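Local coordinates for ADP-ribosylglycohydrolase (Thermus thermophilus, PDB 2YZV), which belongs to the ADP-ribosylglycohydrolase family, a compact fold built of helices and loops, with no strand, and carries two bound magnesium ions, at residues 69-72 / 77-80; 135-140 / 149-154; 27-32 / 46-51; 18-23 / 240-245; 176-181 / 260-265. All coordinates share one frame; numbering follows the deposited sequence.

Contact 1: 69-72 / 77-80; sequences LLQR and KDQM
Arg-72 and Asp-78 meet across the corner between two consecutive helices, 57-72 and 76-89, which a very short connection joins. The arrangement is a salt bridge across this corner of the all-helical ADP-ribosylglycohydrolase fold. The arginine does not meet the carboxylate end-on in its plane; it lies over it. Arg-72 CD stands almost directly above Asp-78 CG at 3.1 Å, so that this methylene covers one face of the acid, in tight packing. The chain bends at chi2 and again at chi3 (-57°), which lays CD over the acid and turns the guanidinium across it, with the two planes 33° apart. Asp-78 CB in turn lies over one face of the guanidinium. On the acid, CG is anti to the backbone N (chi1 180°), which carries the carboxylate across to the neighbouring helix.

The two oxygens have different tasks. Asp-78 OD1 is held by the hydroxyl of Ser-68 and by the guanidinium of Arg-82, so the aspartate is held from both helices as well as by Arg-72. Arg-72 itself is exposed, whereas Asp-78 is buried, and the three polar partners would be expected to stabilise its negative charge. OD2 receives the bridge: Arg-72 NH1 lies 2.9 Å from Asp-78 OD2, well above the carboxylate plane.

Contact 2: 135-140 / 149-154; sequences APLVLA and SLARRA
Leu-137 reaches from helix 135-141 to helix 147-156 and supplies every side-chain contact between segments 135-140 and 149-154. The two short axes run nearly antiparallel, at 153°, and come no closer than 10.6 Å. A single long side chain can bridge such a spacing when the opposite surface is low. Leu-137 CG is anti to the backbone N (chi1 175°), and its CD2 branch leads.

Along the second segment, the first residue met is Leu-150. Its carbonyl O lies 3.8 Å from Leu-137 CD2, and its CB is 4.4 Å from that methyl, so the leucine is touched near its backbone and not at its branched end. Ala-151 follows and takes the closest approach: its CA is 3.5 Å from Leu-137 CD2, with its own methyl beside the incoming group. One turn further on, Ala-154 turns its CB toward the first helix and meets Leu-137 CD2 at 4.0 Å. The methyl thus rests in a shallow depression on the helix surface, with two alanines leaving the backbone within reach and no hydrogen bond crossing.

Phe-74, from a preceding loop, packs on both Leu-137 and Leu-150, while Ala-151 also touches Ala-172 of helix 162-179. On its other flanks helix 135-141 lies against helices 4-26 and 283-298, within an all-helical bundle without strands.

Contact 3: 27-32 / 46-51; sequences QVEGLP and GPHRLP
Gln-27 and Gly-46 bring their backbones to within 4.0 Å from CA to CA, with Gln-27 O only 3.3 Å from Gly-46 CA, yet no hydrogen bond ties the two segments. Each is shaped by a turn of its own: a type II beta turn runs from Val-28 to Leu-31, closed by Leu-31 N to Val-28 O, and a type I turn from Gly-46 to Arg-49, closed by Arg-49 N to Gly-46 O. Gly-30 has the positive phi (87°) expected at the third position of the first turn, and Gly-46 also has positive phi.

Pro-47 brings its CD to the first segment, 3.6 Å from Glu-29 O and 4.3 Å from Glu-29 CB. The same proline places CG over one face of the His-48 ring, toward the rim. Both segments belong to the long irregular connection between helices 4-26 and 57-72, which passes beside the magnesium site of this helical fold. Glu-29 extends from this connection with CG anti to the backbone N (chi1 169°), and its side chain comes to about 4 Å from a bound magnesium ion, beside the metal ligands Asp-251 and Asp-253. Its OE1 comes 4.0 Å from His-48 NE2, with carboxylate and imidazole planes 77° apart, a distance at which electrostatic attraction is possible but no bond is formed.

Gln-27 turns away from the second segment, and its amide is bonded to the backbone of Glu-41 and Lys-43. Gly-30 and Leu-31 are in turn held by backbone bonds to Gly-250.

Contact 4: 18-23 / 240-245; sequences LAVGDA and EGMRLA
Met-242 lays its thioether end on the bare backbone of Gly-21. The methyl CE lies 3.4 Å from Gly-21 CA, and the sulfur is also close, with Met-242 SD 3.6 Å from Gly-21 CA. Because the glycine has no side chain, helix 4-26 presents a flat place there, and the methionine uses it to come within touching distance of the main chain; Gly-21 N is 3.8 Å from Met-242 CE. The CA atoms of Gly-21 and Met-242 are 6.9 Å apart.

The methionine is far from extended. After a first torsion that sets CG anti to the backbone N (-179°), the chain folds at chi2 (60°) and again at chi3 (76°), which swings CE over the glycine. Val-20 borders the spot more loosely, its CG1 4.5 Å from Met-242 CE.

Helix 238-246 is thereby joined to helix 4-26, although 216 residues separate the segments in sequence. Tyr-259 of helix 252-267 also packs on Met-242. The next residue of the first helix, Asp-22, points away from the contact and is bonded to Thr-56 and Thr-59; Thr-56 is a magnesium ligand, so a metal-site neighbourhood lies behind the packed face.

Across the two segments there is neither hydrogen bond nor charge pair. Cohesion therefore rests on dispersion and close shape fit between a flexible thioether and a smooth patch of backbone.

Contact 5: 176-181 / 260-265; sequences REALRG and GQLAGA
This is a buried, apolar contact between the C-terminal end of helix 162-179 and the later half of helix 252-267, in the all-helical core of the fold. Ala-178, Leu-179, Leu-262 and Ala-265 carry it. The backbones come close, with the CA atoms of Leu-179 and Ala-265 5.3 Å apart, and the methyls of Ala-178 and Ala-265 meet between the helices.

Ala-178 CB meets Ala-265 CB methyl to methyl at 3.8 Å. On one flank of this pair, Leu-262 adds its CD1 to Ala-178 CB at 4.1 Å, although its CB points away; chi1 sets CG anti to the backbone N and the turn at chi2 (57°) brings CD1 back to the interface. On the other, Leu-179 brings CD2 to 3.7 Å from Ala-265 CB, so the methyl of Ala-265 is touched by both residues at the end of the first helix. Leu-179 and Ala-265 also pack on helix 4-26, and Ala-265 O is bonded to Arg-10, which brings this third helix to the same contact.

Beyond the touching residues the first helix is finished by a Schellman motif: Gly-181 takes positive phi (90°) and returns its N-H to Ala-178 O at 3.0 Å. On the surface of that last turn Arg-176 grips Glu-177 side-on in a salt bridge, NE and NH2 both bonding to OE2, which lies nearly in the guanidinium plane. The nearer of the pair, Arg-176 NE to Glu-177 OE2 at 3.2 Å, uses the anti lone pair of that oxygen.

How the contacts relate
The five contacts divide the helical fold into a core and two margins. Contacts 2, 4 and 5 form the core: contact 5 lies 14 Å, centre to centre, from each of the other two and touches both, through Gln-261 bonded to Ala-135 N and packed on Leu-18, and contacts 2 and 4 meet where Ala-135 packs on Leu-18. Contact 1, at one margin, touches contact 2 through Leu-69 packed on Leu-137. Contact 3, at the magnesium end, lies 14 Å from contact 4, with three residues between 18-23 and 27-32. In sequence contact 4 encloses contacts 1 to 3 and crosses contact 5, thus joining early helix 4-26 to late helix 238-246 near the metal sites.

Contact 1: 69-72 / 77-80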
# COMPACT_ATOMS: atom_id res chain seq x y z
N LEU A 69 -0.71 10.11 12.17
CA LEU A 69 -0.49 11.34 11.41
C LEU A 69 -1.48 12.43 11.80
O LEU A 69 -1.12 13.60 11.93
CB LEU A 69 -0.60 11.05 9.91
CG LEU A 69 0.48 10.14 9.33
CD1 LEU A 69 0.13 9.75 7.90
CD2 LEU A 69 1.82 10.86 9.37
N LEU A 70 -2.74 12.05 11.97
CA LEU A 70 -3.77 13.01 12.33
C LEU A 70 -3.64 13.53 13.75
O LEU A 70 -4.01 14.67 14.03
CB LEU A 70 -5.16 12.38 12.14
CG LEU A 70 -5.57 12.09 10.70
CD1 LEU A 70 -6.87 11.30 10.68
CD2 LEU A 70 -5.72 13.39 9.92
N GLN A 71 -3.11 12.72 14.65
CA GLN A 71 -2.97 13.14 16.04
C GLN A 71 -1.67 13.86 16.38
O GLN A 71 -1.61 14.61 17.35
CB GLN A 71 -3.13 11.94 16.98
CG GLN A 71 -3.41 12.33 18.43
CD GLN A 71 -3.42 11.15 19.38
OE1 GLN A 71 -2.38 10.55 19.64
NE2 GLN A 71 -4.59 10.81 19.89
N ARG A 72 -0.62 13.64 15.59
CA ARG A 72 0.65 14.31 15.89
C ARG A 72 1.63 14.46 14.74
O ARG A 72 2.84 14.39 14.94
CB ARG A 72 1.33 13.62 17.07
CG ARG A 72 1.42 12.12 16.94
CD ARG A 72 1.12 11.46 18.27
NE ARG A 72 2.01 11.92 19.33
CZ ARG A 72 1.93 11.53 20.60
NH1 ARG A 72 1.00 10.67 20.98
NH2 ARG A 72 2.79 12.01 21.50
N LYS A 77 8.02 7.64 16.41
CA LYS A 77 7.95 7.06 17.73
C LYS A 77 6.49 6.70 18.04
O LYS A 77 6.20 5.60 18.51
CB LYS A 77 8.48 8.03 18.79
CG LYS A 77 8.38 7.50 20.20
CD LYS A 77 8.96 8.49 21.21
CE LYS A 77 8.83 7.95 22.63
NZ LYS A 77 9.46 6.60 22.75
N ASP A 78 5.58 7.63 17.76
CA ASP A 78 4.16 7.39 18.01
C ASP A 78 3.62 6.31 17.08
O ASP A 78 2.76 5.52 17.46
CB ASP A 78 3.36 8.68 17.81
CG ASP A 78 1.87 8.48 18.06
OD1 ASP A 78 1.11 8.37 17.08
OD2 ASP A 78 1.47 8.42 19.24
N GLN A 79 4.14 6.26 15.86
CA GLN A 79 3.71 5.24 14.91
C GLN A 79 4.00 3.87 15.50
O GLN A 79 3.13 2.99 15.52
CB GLN A 79 4.45 5.40 13.59
CG GLN A 79 3.99 6.58 12.76
CD GLN A 79 4.95 6.94 11.65
OE1 GLN A 79 5.70 6.08 11.17
NE2 GLN A 79 4.94 8.20 11.24
N MET A 80 5.21 3.70 16.01
CA MET A 80 5.63 2.44 16.60
C MET A 80 4.90 2.13 17.90
O MET A 80 4.63 0.96 18.19
CB MET A 80 7.15 2.44 16.82
CG MET A 80 7.94 2.38 15.51
SD MET A 80 7.73 0.81 14.62
CE MET A 80 9.08 -0.15 15.34

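Contact 2: 135-140 / 149-154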
# COMPACT_ATOMS: atom_id res chain seq x y z
N ALA A 135 -0.28 4.79 1.60
CA ALA A 135 -1.29 5.79 1.27
C ALA A 135 -1.57 6.91 2.29
O ALA A 135 -1.55 8.09 1.93
CB ALA A 135 -2.60 5.11 0.89
N PRO A 136 -1.84 6.56 3.55
CA PRO A 136 -2.12 7.61 4.55
C PRO A 136 -1.06 8.73 4.59
O PRO A 136 -1.40 9.91 4.72
CB PRO A 136 -2.19 6.83 5.86
CG PRO A 136 -2.75 5.51 5.42
CD PRO A 136 -1.95 5.22 4.17
N LEU A 137 0.21 8.35 4.48
CA LEU A 137 1.28 9.34 4.51
C LEU A 137 1.19 10.31 3.34
O LEU A 137 1.32 11.53 3.52
CB LEU A 137 2.65 8.66 4.49
CG LEU A 137 3.86 9.60 4.39
CD1 LEU A 137 3.89 10.54 5.59
CD2 LEU A 137 5.13 8.77 4.33
N VAL A 138 0.97 9.78 2.14
CA VAL A 138 0.88 10.64 0.96
C VAL A 138 -0.37 11.51 0.99
O VAL A 138 -0.34 12.66 0.53
CB VAL A 138 0.91 9.79 -0.34
CG1 VAL A 138 0.78 10.70 -1.56
CG2 VAL A 138 2.22 9.01 -0.41
N LEU A 139 -1.47 10.98 1.52
CA LEU A 139 -2.70 11.76 1.59
C LEU A 139 -2.52 13.03 2.41
O LEU A 139 -3.01 14.10 2.04
CB LEU A 139 -3.84 10.93 2.19
CG LEU A 139 -4.82 10.30 1.20
CD1 LEU A 139 -4.11 9.37 0.23
CD2 LEU A 139 -5.88 9.54 1.98
N ALA A 140 -1.81 12.92 3.53
CA ALA A 140 -1.60 14.07 4.41
C ALA A 140 -0.38 14.92 4.08
O ALA A 140 -0.40 16.13 4.28
CB ALA A 140 -1.51 13.59 5.86
N SER A 149 11.46 11.64 1.55
CA SER A 149 12.28 11.41 2.73
C SER A 149 11.40 10.92 3.88
O SER A 149 11.81 10.06 4.66
CB SER A 149 13.00 12.70 3.13
OG SER A 149 13.72 12.52 4.34
N LEU A 150 10.20 11.48 4.00
CA LEU A 150 9.28 11.06 5.05
C LEU A 150 8.87 9.62 4.77
O LEU A 150 8.71 8.82 5.70
CB LEU A 150 8.05 11.96 5.07
CG LEU A 150 8.32 13.44 5.37
CD1 LEU A 150 7.02 14.23 5.26
CD2 LEU A 150 8.92 13.59 6.76
N ALA A 151 8.71 9.28 3.50
CA ALA A 151 8.33 7.92 3.12
C ALA A 151 9.43 6.94 3.51
O ALA A 151 9.15 5.85 4.00
CB ALA A 151 8.05 7.84 1.62
N ARG A 152 10.68 7.34 3.30
CA ARG A 152 11.79 6.47 3.66
C ARG A 152 11.81 6.27 5.17
O ARG A 152 12.02 5.16 5.66
CB ARG A 152 13.13 7.07 3.20
CG ARG A 152 14.35 6.30 3.70
CD ARG A 152 15.63 6.82 3.07
NE ARG A 152 15.72 6.45 1.66
CZ ARG A 152 16.60 5.57 1.18
NH1 ARG A 152 17.47 4.98 1.98
NH2 ARG A 152 16.60 5.29 -0.12
N ARG A 153 11.59 7.35 5.92
CA ARG A 153 11.57 7.25 7.37
C ARG A 153 10.41 6.37 7.84
O ARG A 153 10.56 5.58 8.77
CB ARG A 153 11.47 8.65 7.99
CG ARG A 153 12.77 9.45 7.85
CD ARG A 153 12.56 10.92 8.17
NE ARG A 153 12.13 11.14 9.54
CZ ARG A 153 11.65 12.30 9.98
NH1 ARG A 153 11.53 13.33 9.15
NH2 ARG A 153 11.27 12.43 11.25
N ALA A 154 9.27 6.48 7.17
CA ALA A 154 8.10 5.68 7.53
C ALA A 154 8.37 4.20 7.28
O ALA A 154 7.84 3.33 7.98
CB ALA A 154 6.88 6.14 6.72

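Contact 3: 27-32 / 46-51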
# COMPACT_ATOMS: atom_id res chain seq x y z
N GLN A 27 -8.09 -13.53 0.47
CA GLN A 27 -8.85 -14.73 0.17
C GLN A 27 -8.01 -15.83 -0.45
O GLN A 27 -8.31 -17.02 -0.29
CB GLN A 27 -10.02 -14.39 -0.77
CG GLN A 27 -10.97 -13.35 -0.19
CD GLN A 27 -12.07 -12.92 -1.15
OE1 GLN A 27 -12.81 -11.98 -0.87
NE2 GLN A 27 -12.18 -13.60 -2.29
N VAL A 28 -6.94 -15.45 -1.15
CA VAL A 28 -6.08 -16.44 -1.79
C VAL A 28 -4.62 -16.33 -1.39
O VAL A 28 -3.73 -16.79 -2.10
CB VAL A 28 -6.17 -16.35 -3.32
CG1 VAL A 28 -7.55 -16.79 -3.78
CG2 VAL A 28 -5.89 -14.93 -3.77
N GLU A 29 -4.36 -15.71 -0.24
CA GLU A 29 -2.99 -15.57 0.23
C GLU A 29 -2.33 -16.94 0.39
O GLU A 29 -2.91 -17.85 0.97
CB GLU A 29 -2.96 -14.82 1.56
CG GLU A 29 -1.60 -14.86 2.26
CD GLU A 29 -1.51 -13.90 3.43
OE1 GLU A 29 -2.55 -13.64 4.07
OE2 GLU A 29 -0.39 -13.42 3.72
N GLY A 30 -1.12 -17.07 -0.16
CA GLY A 30 -0.39 -18.32 -0.05
C GLY A 30 -0.67 -19.36 -1.12
O GLY A 30 -0.02 -20.41 -1.14
N LEU A 31 -1.63 -19.10 -2.00
CA LEU A 31 -1.97 -20.05 -3.05
C LEU A 31 -1.13 -19.81 -4.29
O LEU A 31 -0.95 -18.67 -4.71
CB LEU A 31 -3.44 -19.95 -3.43
CG LEU A 31 -4.50 -20.15 -2.34
CD1 LEU A 31 -5.88 -20.08 -2.97
CD2 LEU A 31 -4.29 -21.48 -1.64
N PRO A 32 -0.59 -20.88 -4.89
CA PRO A 32 0.22 -20.71 -6.10
C PRO A 32 -0.65 -20.26 -7.26
O PRO A 32 -1.79 -20.69 -7.40
CB PRO A 32 0.80 -22.10 -6.32
CG PRO A 32 0.87 -22.67 -4.94
CD PRO A 32 -0.45 -22.25 -4.36
N GLY A 46 -9.65 -17.65 2.81
CA GLY A 46 -8.21 -17.57 2.95
C GLY A 46 -7.73 -18.33 4.16
O GLY A 46 -8.55 -18.90 4.90
N PRO A 47 -6.41 -18.36 4.41
CA PRO A 47 -5.82 -19.07 5.55
C PRO A 47 -6.25 -18.55 6.92
O PRO A 47 -5.96 -19.17 7.94
CB PRO A 47 -4.32 -18.91 5.31
CG PRO A 47 -4.24 -17.59 4.60
CD PRO A 47 -5.37 -17.68 3.62
N HIS A 48 -6.93 -17.41 6.95
CA HIS A 48 -7.39 -16.83 8.20
C HIS A 48 -8.91 -16.87 8.33
O HIS A 48 -9.48 -16.26 9.24
CB HIS A 48 -6.89 -15.39 8.33
CG HIS A 48 -5.40 -15.27 8.26
ND1 HIS A 48 -4.55 -15.93 9.12
CD2 HIS A 48 -4.60 -14.56 7.42
CE1 HIS A 48 -3.30 -15.65 8.82
NE2 HIS A 48 -3.30 -14.82 7.79
N ARG A 49 -9.56 -17.59 7.41
CA ARG A 49 -11.01 -17.72 7.42
C ARG A 49 -11.69 -16.38 7.70
O ARG A 49 -12.56 -16.28 8.56
CB ARG A 49 -11.45 -18.74 8.47
CG ARG A 49 -11.78 -20.11 7.91
CD ARG A 49 -12.81 -20.00 6.80
NE ARG A 49 -13.84 -19.02 7.13
CZ ARG A 49 -14.77 -18.59 6.29
NH1 ARG A 49 -14.82 -19.06 5.05
NH2 ARG A 49 -15.66 -17.68 6.68
N LEU A 50 -11.30 -15.36 6.95
CA LEU A 50 -11.86 -14.03 7.14
C LEU A 50 -13.29 -13.85 6.65
O LEU A 50 -13.71 -14.47 5.68
CB LEU A 50 -10.98 -12.99 6.44
CG LEU A 50 -9.54 -12.85 6.93
CD1 LEU A 50 -8.79 -11.87 6.04
CD2 LEU A 50 -9.54 -12.38 8.37
N PRO A 51 -14.06 -13.00 7.35
CA PRO A 51 -15.44 -12.76 6.92
C PRO A 51 -15.30 -11.95 5.63
O PRO A 51 -14.24 -11.36 5.38
CB PRO A 51 -16.02 -11.91 8.04
CG PRO A 51 -15.22 -12.31 9.24
CD PRO A 51 -13.82 -12.44 8.69

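Contact 4: 18-23 / 240-245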
# COMPACT_ATOMS: atom_id res chain seq x y z
N LEU A 18 -6.82 0.50 -0.85
CA LEU A 18 -5.82 -0.27 -0.12
C LEU A 18 -6.51 -1.41 0.63
O LEU A 18 -6.12 -2.57 0.50
CB LEU A 18 -5.10 0.65 0.88
CG LEU A 18 -3.91 0.15 1.70
CD1 LEU A 18 -3.27 1.34 2.39
CD2 LEU A 18 -4.34 -0.89 2.73
N ALA A 19 -7.55 -1.08 1.39
CA ALA A 19 -8.29 -2.07 2.17
C ALA A 19 -9.05 -3.06 1.29
O ALA A 19 -9.14 -4.25 1.62
CB ALA A 19 -9.26 -1.36 3.12
N VAL A 20 -9.62 -2.58 0.20
CA VAL A 20 -10.34 -3.44 -0.72
C VAL A 20 -9.38 -4.49 -1.28
O VAL A 20 -9.70 -5.68 -1.33
CB VAL A 20 -10.96 -2.62 -1.88
CG1 VAL A 20 -11.40 -3.54 -3.01
CG2 VAL A 20 -12.16 -1.83 -1.36
N GLY A 21 -8.19 -4.05 -1.68
CA GLY A 21 -7.20 -4.97 -2.22
C GLY A 21 -6.71 -5.98 -1.20
O GLY A 21 -6.49 -7.14 -1.52
N ASP A 22 -6.53 -5.52 0.04
CA ASP A 22 -6.07 -6.38 1.13
C ASP A 22 -7.13 -7.46 1.37
O ASP A 22 -6.82 -8.65 1.42
CB ASP A 22 -5.85 -5.51 2.38
CG ASP A 22 -5.32 -6.29 3.58
OD1 ASP A 22 -4.98 -7.48 3.44
OD2 ASP A 22 -5.25 -5.70 4.68
N ALA A 23 -8.39 -7.04 1.50
CA ALA A 23 -9.48 -7.98 1.75
C ALA A 23 -9.64 -9.01 0.63
O ALA A 23 -9.78 -10.21 0.90
CB ALA A 23 -10.79 -7.21 1.93
N GLU A 240 -10.81 -4.67 -13.13
CA GLU A 240 -10.01 -5.59 -13.93
C GLU A 240 -8.58 -5.71 -13.42
O GLU A 240 -8.03 -6.81 -13.34
CB GLU A 240 -10.00 -5.16 -15.40
CG GLU A 240 -9.22 -6.11 -16.29
CD GLU A 240 -9.39 -5.81 -17.77
OE1 GLU A 240 -9.16 -4.66 -18.17
OE2 GLU A 240 -9.73 -6.75 -18.52
N GLY A 241 -7.97 -4.57 -13.09
CA GLY A 241 -6.61 -4.59 -12.58
C GLY A 241 -6.53 -5.28 -11.23
O GLY A 241 -5.58 -6.02 -10.97
N MET A 242 -7.53 -5.06 -10.38
CA MET A 242 -7.54 -5.70 -9.07
C MET A 242 -7.61 -7.22 -9.19
O MET A 242 -6.92 -7.94 -8.48
CB MET A 242 -8.71 -5.20 -8.23
CG MET A 242 -8.76 -5.81 -6.83
SD MET A 242 -7.29 -5.45 -5.83
CE MET A 242 -7.61 -3.75 -5.38
N ARG A 243 -8.46 -7.71 -10.10
CA ARG A 243 -8.56 -9.15 -10.29
C ARG A 243 -7.24 -9.72 -10.81
O ARG A 243 -6.84 -10.81 -10.42
CB ARG A 243 -9.72 -9.49 -11.23
CG ARG A 243 -11.06 -9.36 -10.54
CD ARG A 243 -12.22 -9.47 -11.51
NE ARG A 243 -13.50 -9.39 -10.80
CZ ARG A 243 -14.67 -9.17 -11.39
NH1 ARG A 243 -14.72 -9.00 -12.70
NH2 ARG A 243 -15.78 -9.13 -10.67
N LEU A 244 -6.56 -8.98 -11.68
CA LEU A 244 -5.28 -9.45 -12.20
C LEU A 244 -4.29 -9.56 -11.04
O LEU A 244 -3.56 -10.54 -10.93
CB LEU A 244 -4.72 -8.49 -13.25
CG LEU A 244 -5.39 -8.47 -14.62
CD1 LEU A 244 -4.64 -7.50 -15.52
CD2 LEU A 244 -5.38 -9.87 -15.22
N ALA A 245 -4.28 -8.55 -10.18
CA ALA A 245 -3.36 -8.54 -9.06
C ALA A 245 -3.56 -9.67 -8.06
O ALA A 245 -2.61 -10.39 -7.73
CB ALA A 245 -3.45 -7.20 -8.33

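Contact 5: 176-181 / 260-265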
# COMPACT_ATOMS: atom_id res chain seq x y z
N ARG A 176 1.63 10.31 -5.18
CA ARG A 176 1.52 11.76 -5.27
C ARG A 176 1.11 12.17 -6.68
O ARG A 176 0.18 12.96 -6.87
CB ARG A 176 2.84 12.44 -4.92
CG ARG A 176 2.75 13.97 -4.89
CD ARG A 176 4.12 14.61 -4.74
NE ARG A 176 4.91 14.46 -5.96
CZ ARG A 176 6.20 14.73 -6.05
NH1 ARG A 176 6.86 15.16 -4.98
NH2 ARG A 176 6.84 14.58 -7.20
N GLU A 177 1.80 11.63 -7.68
CA GLU A 177 1.50 11.96 -9.07
C GLU A 177 0.09 11.52 -9.47
O GLU A 177 -0.62 12.26 -10.16
CB GLU A 177 2.53 11.32 -10.00
CG GLU A 177 3.92 11.90 -9.82
CD GLU A 177 3.96 13.39 -10.05
OE1 GLU A 177 3.73 13.82 -11.20
OE2 GLU A 177 4.20 14.14 -9.08
N ALA A 178 -0.31 10.33 -9.04
CA ALA A 178 -1.64 9.85 -9.37
C ALA A 178 -2.71 10.75 -8.76
O ALA A 178 -3.70 11.07 -9.42
CB ALA A 178 -1.81 8.40 -8.88
N LEU A 179 -2.51 11.16 -7.51
CA LEU A 179 -3.47 12.03 -6.83
C LEU A 179 -3.60 13.37 -7.53
O LEU A 179 -4.64 14.04 -7.45
CB LEU A 179 -3.06 12.25 -5.38
CG LEU A 179 -3.19 11.05 -4.44
CD1 LEU A 179 -2.56 11.38 -3.10
CD2 LEU A 179 -4.66 10.67 -4.27
N ARG A 180 -2.54 13.77 -8.22
CA ARG A 180 -2.53 15.04 -8.93
C ARG A 180 -3.05 14.94 -10.36
O ARG A 180 -3.02 15.92 -11.11
CB ARG A 180 -1.12 15.62 -8.91
CG ARG A 180 -0.72 16.08 -7.51
CD ARG A 180 0.70 16.59 -7.44
NE ARG A 180 0.96 17.20 -6.15
CZ ARG A 180 2.12 17.75 -5.80
NH1 ARG A 180 3.14 17.75 -6.65
NH2 ARG A 180 2.26 18.30 -4.60
N GLY A 181 -3.52 13.75 -10.73
CA GLY A 181 -4.07 13.57 -12.05
C GLY A 181 -3.14 13.14 -13.16
O GLY A 181 -3.51 13.18 -14.33
N GLY A 260 -4.27 -1.47 -5.05
CA GLY A 260 -5.43 -0.71 -4.62
C GLY A 260 -5.14 0.75 -4.35
O GLY A 260 -5.96 1.62 -4.67
N GLN A 261 -4.00 1.03 -3.74
CA GLN A 261 -3.61 2.40 -3.44
C GLN A 261 -3.37 3.20 -4.72
O GLN A 261 -3.88 4.31 -4.87
CB GLN A 261 -2.32 2.42 -2.62
CG GLN A 261 -2.47 1.87 -1.22
CD GLN A 261 -1.14 1.72 -0.54
OE1 GLN A 261 -0.49 2.71 -0.19
NE2 GLN A 261 -0.71 0.48 -0.36
N LEU A 262 -2.60 2.62 -5.63
CA LEU A 262 -2.28 3.30 -6.88
C LEU A 262 -3.50 3.45 -7.78
O LEU A 262 -3.78 4.54 -8.26
CB LEU A 262 -1.17 2.55 -7.63
CG LEU A 262 -0.76 3.09 -9.00
CD1 LEU A 262 -0.30 4.55 -8.88
CD2 LEU A 262 0.36 2.23 -9.56
N ALA A 263 -4.21 2.35 -8.00
CA ALA A 263 -5.40 2.37 -8.85
C ALA A 263 -6.52 3.18 -8.20
O ALA A 263 -7.32 3.80 -8.90
CB ALA A 263 -5.86 0.94 -9.13
N GLY A 264 -6.57 3.19 -6.87
CA GLY A 264 -7.59 3.96 -6.18
C GLY A 264 -7.38 5.45 -6.39
O GLY A 264 -8.32 6.20 -6.62
N ALA A 265 -6.12 5.87 -6.32
CA ALA A 265 -5.79 7.28 -6.53
C ALA A 265 -6.00 7.67 -7.99
O ALA A 265 -6.40 8.80 -8.29
CB ALA A 265 -4.34 7.54 -6.13